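PDB 4D2K: DREP2 from Drosophila melanogaster, which probably takes part in apoptotic DNA fragmentation through its N-terminal CIDE domain, the piece present here, which binds copies of itself to form higher-order assemblies. Local coordinates for residues R10-D16 and N71-L77; V27-L33 and I60-F66. One frame throughout, in Å; residues are numbered along the deposited sequence.

Contact 1 of 2, residues R10-D16 and N71-L77; sequences RPLKIWD and NNTVLLL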
loop_
_atom_site.group_PDB
_atom_site.type_symbol
_atom_site.label_atom_id
_atom_site.label_comp_id
_atom_site.label_asym_id
_atom_site.label_seq_id
_atom_site.Cartn_x
_atom_site.Cartn_y
_atom_site.Cartn_z
ATOM N N ARG A 10 -5.132 4.306 11.260
ATOM C CA ARG A 10 -5.819 5.130 10.263
ATOM C C ARG A 10 -6.267 4.219 9.118
ATOM O O ARG A 10 -5.588 3.237 8.817
ATOM C CB ARG A 10 -4.889 6.250 9.753
ATOM C CG ARG A 10 -3.735 5.738 8.886
ATOM C CD ARG A 10 -2.621 6.750 8.663
ATOM N NE ARG A 10 -1.887 7.028 9.902
ATOM C CZ ARG A 10 -1.057 8.055 10.065
ATOM N NH1 ARG A 10 -0.847 8.895 9.064
ATOM N NH2 ARG A 10 -0.431 8.233 11.221
ATOM N N PRO A 11 -7.369 4.562 8.442
ATOM C CA PRO A 11 -7.806 3.773 7.284
ATOM C C PRO A 11 -6.990 4.164 6.072
ATOM O O PRO A 11 -6.672 5.346 5.941
ATOM C CB PRO A 11 -9.268 4.175 7.102
ATOM C CG PRO A 11 -9.354 5.556 7.705
ATOM C CD PRO A 11 -8.335 5.612 8.809
ATOM N N LEU A 12 -6.614 3.187 5.242
ATOM C CA LEU A 12 -5.941 3.424 3.967
ATOM C C LEU A 12 -6.531 2.426 2.977
ATOM O O LEU A 12 -7.055 1.386 3.406
ATOM C CB LEU A 12 -4.421 3.240 4.092
ATOM C CG LEU A 12 -3.689 4.206 5.039
ATOM C CD1 LEU A 12 -2.221 3.823 5.215
ATOM C CD2 LEU A 12 -3.848 5.649 4.577
ATOM N N LYS A 13 -6.462 2.726 1.674
ATOM C CA LYS A 13 -6.965 1.798 0.655
ATOM C C LYS A 13 -5.786 1.140 -0.082
ATOM O O LYS A 13 -4.865 1.818 -0.541
ATOM C CB LYS A 13 -7.895 2.518 -0.335
ATOM C CG LYS A 13 -9.252 2.993 0.281
ATOM C CD LYS A 13 -9.987 3.979 -0.673
ATOM C CE LYS A 13 -11.368 4.444 -0.133
ATOM N NZ LYS A 13 -12.052 5.447 -1.033
ATOM N N ILE A 14 -5.827 -0.176 -0.234
ATOM C CA ILE A 14 -4.711 -0.873 -0.827
ATOM C C ILE A 14 -5.245 -1.721 -1.971
ATOM O O ILE A 14 -6.081 -2.612 -1.802
ATOM C CB ILE A 14 -3.916 -1.710 0.226
ATOM C CG1 ILE A 14 -2.636 -2.278 -0.386
ATOM C CG2 ILE A 14 -4.740 -2.852 0.794
ATOM C CD1 ILE A 14 -1.503 -1.271 -0.498
ATOM N N TRP A 15 -4.813 -1.355 -3.171
ATOM C CA TRP A 15 -5.287 -1.997 -4.379
ATOM C C TRP A 15 -4.122 -2.719 -5.069
ATOM O O TRP A 15 -2.957 -2.309 -4.935
ATOM C CB TRP A 15 -5.871 -0.949 -5.323
ATOM C CG TRP A 15 -7.049 -0.185 -4.807
ATOM C CD1 TRP A 15 -7.632 -0.305 -3.590
ATOM C CD2 TRP A 15 -7.765 0.848 -5.496
ATOM N NE1 TRP A 15 -8.682 0.572 -3.479
ATOM C CE2 TRP A 15 -8.781 1.293 -4.637
ATOM C CE3 TRP A 15 -7.640 1.440 -6.755
ATOM C CZ2 TRP A 15 -9.685 2.308 -5.002
ATOM C CZ3 TRP A 15 -8.536 2.457 -7.110
ATOM C CH2 TRP A 15 -9.536 2.875 -6.238
ATOM N N ASP A 16 -4.426 -3.713 -5.904
ATOM C CA ASP A 16 -3.337 -4.425 -6.565
ATOM C C ASP A 16 -2.881 -3.574 -7.738
ATOM O O ASP A 16 -3.498 -2.540 -8.023
ATOM C CB ASP A 16 -3.750 -5.842 -6.984
ATOM C CG ASP A 16 -4.855 -5.874 -8.027
ATOM O OD1 ASP A 16 -5.010 -4.948 -8.848
ATOM O OD2 ASP A 16 -5.615 -6.848 -7.996
ATOM N N ASN A 71 -6.055 9.984 5.513
ATOM C CA ASN A 71 -6.969 8.846 5.637
ATOM C C ASN A 71 -7.515 8.440 4.287
ATOM O O ASN A 71 -7.909 9.306 3.505
ATOM C CB ASN A 71 -8.167 9.179 6.521
ATOM C CG ASN A 71 -7.828 9.227 7.986
ATOM O OD1 ASN A 71 -6.678 9.053 8.384
ATOM N ND2 ASN A 71 -8.848 9.429 8.808
ATOM N N ASN A 72 -7.549 7.136 4.035
ATOM C CA ASN A 72 -8.103 6.586 2.812
ATOM C C ASN A 72 -7.434 7.073 1.521
ATOM O O ASN A 72 -8.039 7.049 0.448
ATOM C CB ASN A 72 -9.611 6.837 2.771
ATOM C CG ASN A 72 -10.384 5.814 3.593
ATOM O OD1 ASN A 72 -10.168 4.602 3.447
ATOM N ND2 ASN A 72 -11.287 6.283 4.450
ATOM N N THR A 73 -6.176 7.487 1.640
ATOM C CA THR A 73 -5.296 7.590 0.481
ATOM C C THR A 73 -5.257 6.220 -0.211
ATOM O O THR A 73 -5.132 5.185 0.464
ATOM C CB THR A 73 -3.852 8.011 0.875
ATOM O OG1 THR A 73 -3.870 9.317 1.459
ATOM C CG2 THR A 73 -2.932 8.011 -0.325
ATOM N N VAL A 74 -5.411 6.225 -1.536
ATOM C CA VAL A 74 -5.359 4.994 -2.332
ATOM C C VAL A 74 -3.913 4.646 -2.710
ATOM O O VAL A 74 -3.226 5.438 -3.343
ATOM C CB VAL A 74 -6.198 5.110 -3.621
ATOM C CG1 VAL A 74 -6.256 3.752 -4.346
ATOM C CG2 VAL A 74 -7.592 5.613 -3.305
ATOM N N LEU A 75 -3.468 3.469 -2.293
ATOM C CA LEU A 75 -2.118 2.965 -2.527
ATOM C C LEU A 75 -2.172 1.694 -3.380
ATOM O O LEU A 75 -3.161 0.970 -3.346
ATOM C CB LEU A 75 -1.412 2.669 -1.199
ATOM C CG LEU A 75 -1.234 3.811 -0.197
ATOM C CD1 LEU A 75 -0.663 3.306 1.139
ATOM C CD2 LEU A 75 -0.338 4.898 -0.803
ATOM N N LEU A 76 -1.135 1.436 -4.170
ATOM C CA LEU A 76 -1.038 0.166 -4.879
ATOM C C LEU A 76 0.099 -0.622 -4.267
ATOM O O LEU A 76 1.163 -0.084 -3.945
ATOM C CB LEU A 76 -0.787 0.349 -6.385
ATOM C CG LEU A 76 -1.695 1.252 -7.226
ATOM C CD1 LEU A 76 -1.349 1.107 -8.701
ATOM C CD2 LEU A 76 -3.171 0.973 -6.989
ATOM N N LEU A 77 -0.124 -1.915 -4.135
ATOM C CA LEU A 77 0.929 -2.799 -3.720
ATOM C C LEU A 77 1.466 -3.437 -5.002
ATOM O O LEU A 77 0.707 -4.007 -5.758
ATOM C CB LEU A 77 0.388 -3.830 -2.734
ATOM C CG LEU A 77 1.330 -4.667 -1.884
ATOM C CD1 LEU A 77 0.591 -5.123 -0.649
ATOM C CD2 LEU A 77 1.768 -5.867 -2.675
HETATM O O HOH W 1 -10.578 7.584 -0.802
#
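Lys13 and Trp15 pair with Val74 and Leu76 on one face of a parallel strand pair, while Ile14 meets Leu75 and Leu77 on the other. Between Lys13 and Leu77 the fit is close. Lys13 O accepts from Leu75 N at 2.8 Å, and Trp15 N gives its hydrogen to Leu75 O almost in line with the carbonyl, at 2.9 Å. Leu77 N closes the ladder on Trp15 O. The slim, beta-branched Val74 suits a strand beside a large ring: its CG1 stands over the six-membered ring of Trp15, 3.4 Å from the centroid and 10° off the normal, a CH-pi contact. Trp15 CG lies anti to the carbonyl carbon (chi1 -61°), which lays the indole across Val74, and Trp15 CB touches Leu76 CD2. Arg22 adds a cation-pi contact to the same indole. An alanine in place of Trp15 would probably leave Val74 CG1 without its aromatic cover and Arg22 without its cation-pi partner. The terminal methyl of Ile14, CD1, touches Leu77 CB at 3.9 Å, an apolar contact.

Toward Asn71 and Asn72 the contact is looser and more polar. Asn72 N still bonds Pro11 O, but from well above the carbonyl plane, and the Asn71 amide merely lies by Pro11 CD. Lys13 runs out extended past Asn72 OD1, and Lys13 NZ gives a hydrogen to a water at 2.6 Å, which donates to Asn72 O; a long charged chain can cover its neighbour and still reach water. Strand 10-16 is flanked on its other side by antiparallel strand 22-27, and strand 74-79 by strand 49-53, where Leu75 packs on Val51 and Leu53.

Contact 2 of 2, residues V27-L33 and I60-F66; sequences VGTFEEL and IEDGEYF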
loop_
_atom_site.group_PDB
_atom_site.type_symbol
_atom_site.label_atom_id
_atom_site.label_comp_id
_atom_site.label_asym_id
_atom_site.label_seq_id
_atom_site.Cartn_x
_atom_site.Cartn_y
_atom_site.Cartn_z
ATOM N N VAL A 27 -4.264 0.822 9.812
ATOM C CA VAL A 27 -2.896 0.597 10.284
ATOM C C VAL A 27 -2.290 1.841 10.928
ATOM O O VAL A 27 -2.654 2.978 10.590
ATOM C CB VAL A 27 -1.961 0.138 9.131
ATOM C CG1 VAL A 27 -2.396 -1.246 8.575
ATOM C CG2 VAL A 27 -1.941 1.183 8.030
ATOM N N GLY A 28 -1.358 1.617 11.857
ATOM C CA GLY A 28 -0.682 2.702 12.549
ATOM C C GLY A 28 0.697 3.048 12.029
ATOM O O GLY A 28 1.171 4.160 12.247
ATOM N N THR A 29 1.354 2.096 11.368
ATOM C CA THR A 29 2.745 2.257 10.926
ATOM C C THR A 29 2.982 1.731 9.506
ATOM O O THR A 29 2.227 0.887 8.998
ATOM C CB THR A 29 3.755 1.498 11.849
ATOM O OG1 THR A 29 3.507 0.097 11.723
ATOM C CG2 THR A 29 3.620 1.886 13.337
ATOM N N PHE A 30 4.065 2.197 8.889
ATOM C CA PHE A 30 4.432 1.729 7.558
ATOM C C PHE A 30 4.680 0.218 7.525
ATOM O O PHE A 30 4.249 -0.475 6.597
ATOM C CB PHE A 30 5.658 2.485 7.051
ATOM C CG PHE A 30 6.182 1.956 5.750
ATOM C CD1 PHE A 30 5.487 2.152 4.569
ATOM C CD2 PHE A 30 7.376 1.249 5.719
ATOM C CE1 PHE A 30 5.966 1.644 3.385
ATOM C CE2 PHE A 30 7.865 0.737 4.540
ATOM C CZ PHE A 30 7.159 0.930 3.370
ATOM N N GLU A 31 5.255 -0.313 8.594
ATOM C CA GLU A 31 5.603 -1.722 8.615
ATOM C C GLU A 31 4.312 -2.547 8.669
ATOM O O GLU A 31 4.140 -3.563 7.964
ATOM C CB GLU A 31 6.494 -2.017 9.834
ATOM C CG GLU A 31 7.921 -1.380 9.827
ATOM C CD GLU A 31 7.969 0.159 9.985
ATOM O OE1 GLU A 31 7.186 0.748 10.774
ATOM O OE2 GLU A 31 8.820 0.783 9.310
ATOM N N GLU A 32 3.361 -2.035 9.443
ATOM C CA GLU A 32 2.042 -2.625 9.548
ATOM C C GLU A 32 1.288 -2.440 8.222
ATOM O O GLU A 32 0.498 -3.303 7.822
ATOM C CB GLU A 32 1.305 -2.004 10.744
ATOM C CG GLU A 32 0.007 -2.661 11.167
ATOM C CD GLU A 32 -0.661 -1.894 12.305
ATOM O OE1 GLU A 32 0.076 -1.370 13.174
ATOM O OE2 GLU A 32 -1.907 -1.782 12.315
ATOM N N LEU A 33 1.537 -1.327 7.533
ATOM C CA LEU A 33 0.972 -1.168 6.196
ATOM C C LEU A 33 1.402 -2.324 5.303
ATOM O O LEU A 33 0.557 -2.919 4.638
ATOM C CB LEU A 33 1.368 0.175 5.570
ATOM C CG LEU A 33 1.036 0.284 4.076
ATOM C CD1 LEU A 33 -0.444 0.087 3.822
ATOM C CD2 LEU A 33 1.436 1.653 3.576
ATOM N N ILE A 60 6.414 4.831 -1.468
ATOM C CA ILE A 60 6.512 5.086 -0.028
ATOM C C ILE A 60 7.401 4.015 0.586
ATOM O O ILE A 60 7.104 2.815 0.462
ATOM C CB ILE A 60 5.123 5.070 0.679
ATOM C CG1 ILE A 60 4.206 6.154 0.112
ATOM C CG2 ILE A 60 5.277 5.262 2.172
ATOM C CD1 ILE A 60 3.320 5.681 -1.003
ATOM N N GLU A 61 8.466 4.420 1.272
ATOM C CA GLU A 61 9.430 3.445 1.804
ATOM C C GLU A 61 9.792 3.624 3.258
ATOM O O GLU A 61 10.799 3.078 3.702
ATOM C CB GLU A 61 10.756 3.484 1.028
ATOM C CG GLU A 61 10.665 3.394 -0.480
ATOM C CD GLU A 61 12.028 3.564 -1.117
ATOM O OE1 GLU A 61 12.955 2.804 -0.763
ATOM O OE2 GLU A 61 12.186 4.466 -1.953
ATOM N N ASP A 62 9.004 4.386 4.000
ATOM C CA ASP A 62 9.376 4.706 5.378
ATOM C C ASP A 62 8.230 5.355 6.155
ATOM O O ASP A 62 7.288 5.887 5.569
ATOM C CB ASP A 62 10.627 5.596 5.420
ATOM C CG ASP A 62 10.524 6.809 4.493
ATOM O OD1 ASP A 62 9.670 7.698 4.718
ATOM O OD2 ASP A 62 11.353 6.903 3.558
ATOM N N GLY A 63 8.319 5.274 7.480
ATOM C CA GLY A 63 7.354 5.903 8.360
ATOM C C GLY A 63 7.147 7.389 8.170
ATOM O O GLY A 63 6.049 7.887 8.412
ATOM N N GLU A 64 8.180 8.117 7.775
ATOM C CA GLU A 64 8.030 9.574 7.706
ATOM C C GLU A 64 7.021 9.984 6.602
ATOM O O GLU A 64 5.994 10.688 6.838
ATOM C CB GLU A 64 9.399 10.235 7.460
ATOM C CG GLU A 64 10.432 10.040 8.597
ATOM C CD GLU A 64 11.150 8.684 8.535
ATOM O OE1 GLU A 64 11.521 8.243 7.419
ATOM O OE2 GLU A 64 11.309 8.044 9.600
ATOM N N TYR A 65 7.243 9.445 5.411
ATOM C CA TYR A 65 6.361 9.786 4.315
ATOM C C TYR A 65 4.999 9.163 4.575
ATOM O O TYR A 65 3.982 9.764 4.287
ATOM C CB TYR A 65 6.908 9.310 2.974
ATOM C CG TYR A 65 6.235 10.018 1.823
ATOM C CD1 TYR A 65 6.688 11.272 1.395
ATOM C CD2 TYR A 65 5.093 9.494 1.227
ATOM C CE1 TYR A 65 6.054 11.964 0.362
ATOM C CE2 TYR A 65 4.455 10.172 0.174
ATOM C CZ TYR A 65 4.948 11.403 -0.246
ATOM O OH TYR A 65 4.312 12.076 -1.248
ATOM N N PHE A 66 5.012 7.954 5.131
ATOM C CA PHE A 66 3.793 7.240 5.456
ATOM C C PHE A 66 2.917 8.087 6.372
ATOM O O PHE A 66 1.712 8.218 6.145
ATOM C CB PHE A 66 4.107 5.889 6.119
ATOM C CG PHE A 66 2.924 5.294 6.824
ATOM C CD1 PHE A 66 2.046 4.469 6.146
ATOM C CD2 PHE A 66 2.668 5.594 8.162
ATOM C CE1 PHE A 66 0.926 3.943 6.783
ATOM C CE2 PHE A 66 1.551 5.086 8.804
ATOM C CZ PHE A 66 0.673 4.254 8.112
#
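Phe30 and Phe66 interlock where the start of helix 30-40 meets the short helix 63-67, within the ubiquitin-like fold of the CIDE-N domain. Each ring is a bump lodged against the other segment's backbone. The Phe30 ring lies on the turn leading into helix 63-67: Asp62 N sits over the centre of one face, 3.8 Å above the plane, and Glu61 C over the same face nearer the rim. Phe30 CE1 approaches Ile60 O at 3.3 Å and also touches Ile60 CG2, so the methyl and the carbonyl help to shape the hollow.

Phe66 does the reverse, its ring lying on the backbone of residues 28-30. Phe66 CG is anti to the backbone N (chi1 163°), which carries the ring against the turn before helix 30-40; there Phe30 N lies over the middle of one face, 3.7 Å above it, and Thr29 C over its rim. Leu33 CD2 and Val27 CG2 close in at the ring's edge, the first 3.9 Å from Phe66 CD1. Flat rings suit these places because a broad face can lie on peptide groups while the edge meets branched aliphatic chains. The two phenylalanines meet through their stems rather than by stacking, Phe30 CB to Phe66 CB at 3.9 Å. Gly63 N lies 3.9 Å from Phe30 CB.

Both helix starts are N-capped by residues well suited to the task, a threonine and an aspartate with short oxygen-bearing side chains. Thr29 OG1 accepts from Glu32 N, and Asp62 OD1 takes the hydrogen of Tyr65 N at 3.1 Å, with an angle of 171° at the hydrogen.

Contact 1 lies near the centre of the chain and joins two strands of the mixed sheet; contact 2 lies farther out and brings together the starts of two helices. Both combine buried and partly exposed residues, but their chemistry differs: contact 1 is held by a backbone ladder with side chains added on both faces, contact 2 by aromatic and aliphatic shape, with N-caps and first-turn helix bonds inside each segment. They share the hydrophobic core beneath the sheet, where Leu12 CD1 packs on Phe66 CE1 at 3.5 Å and Leu75 reaches both Leu33 and Ile60. Contact 2 does not involve the face bearing Lys13 and Trp15.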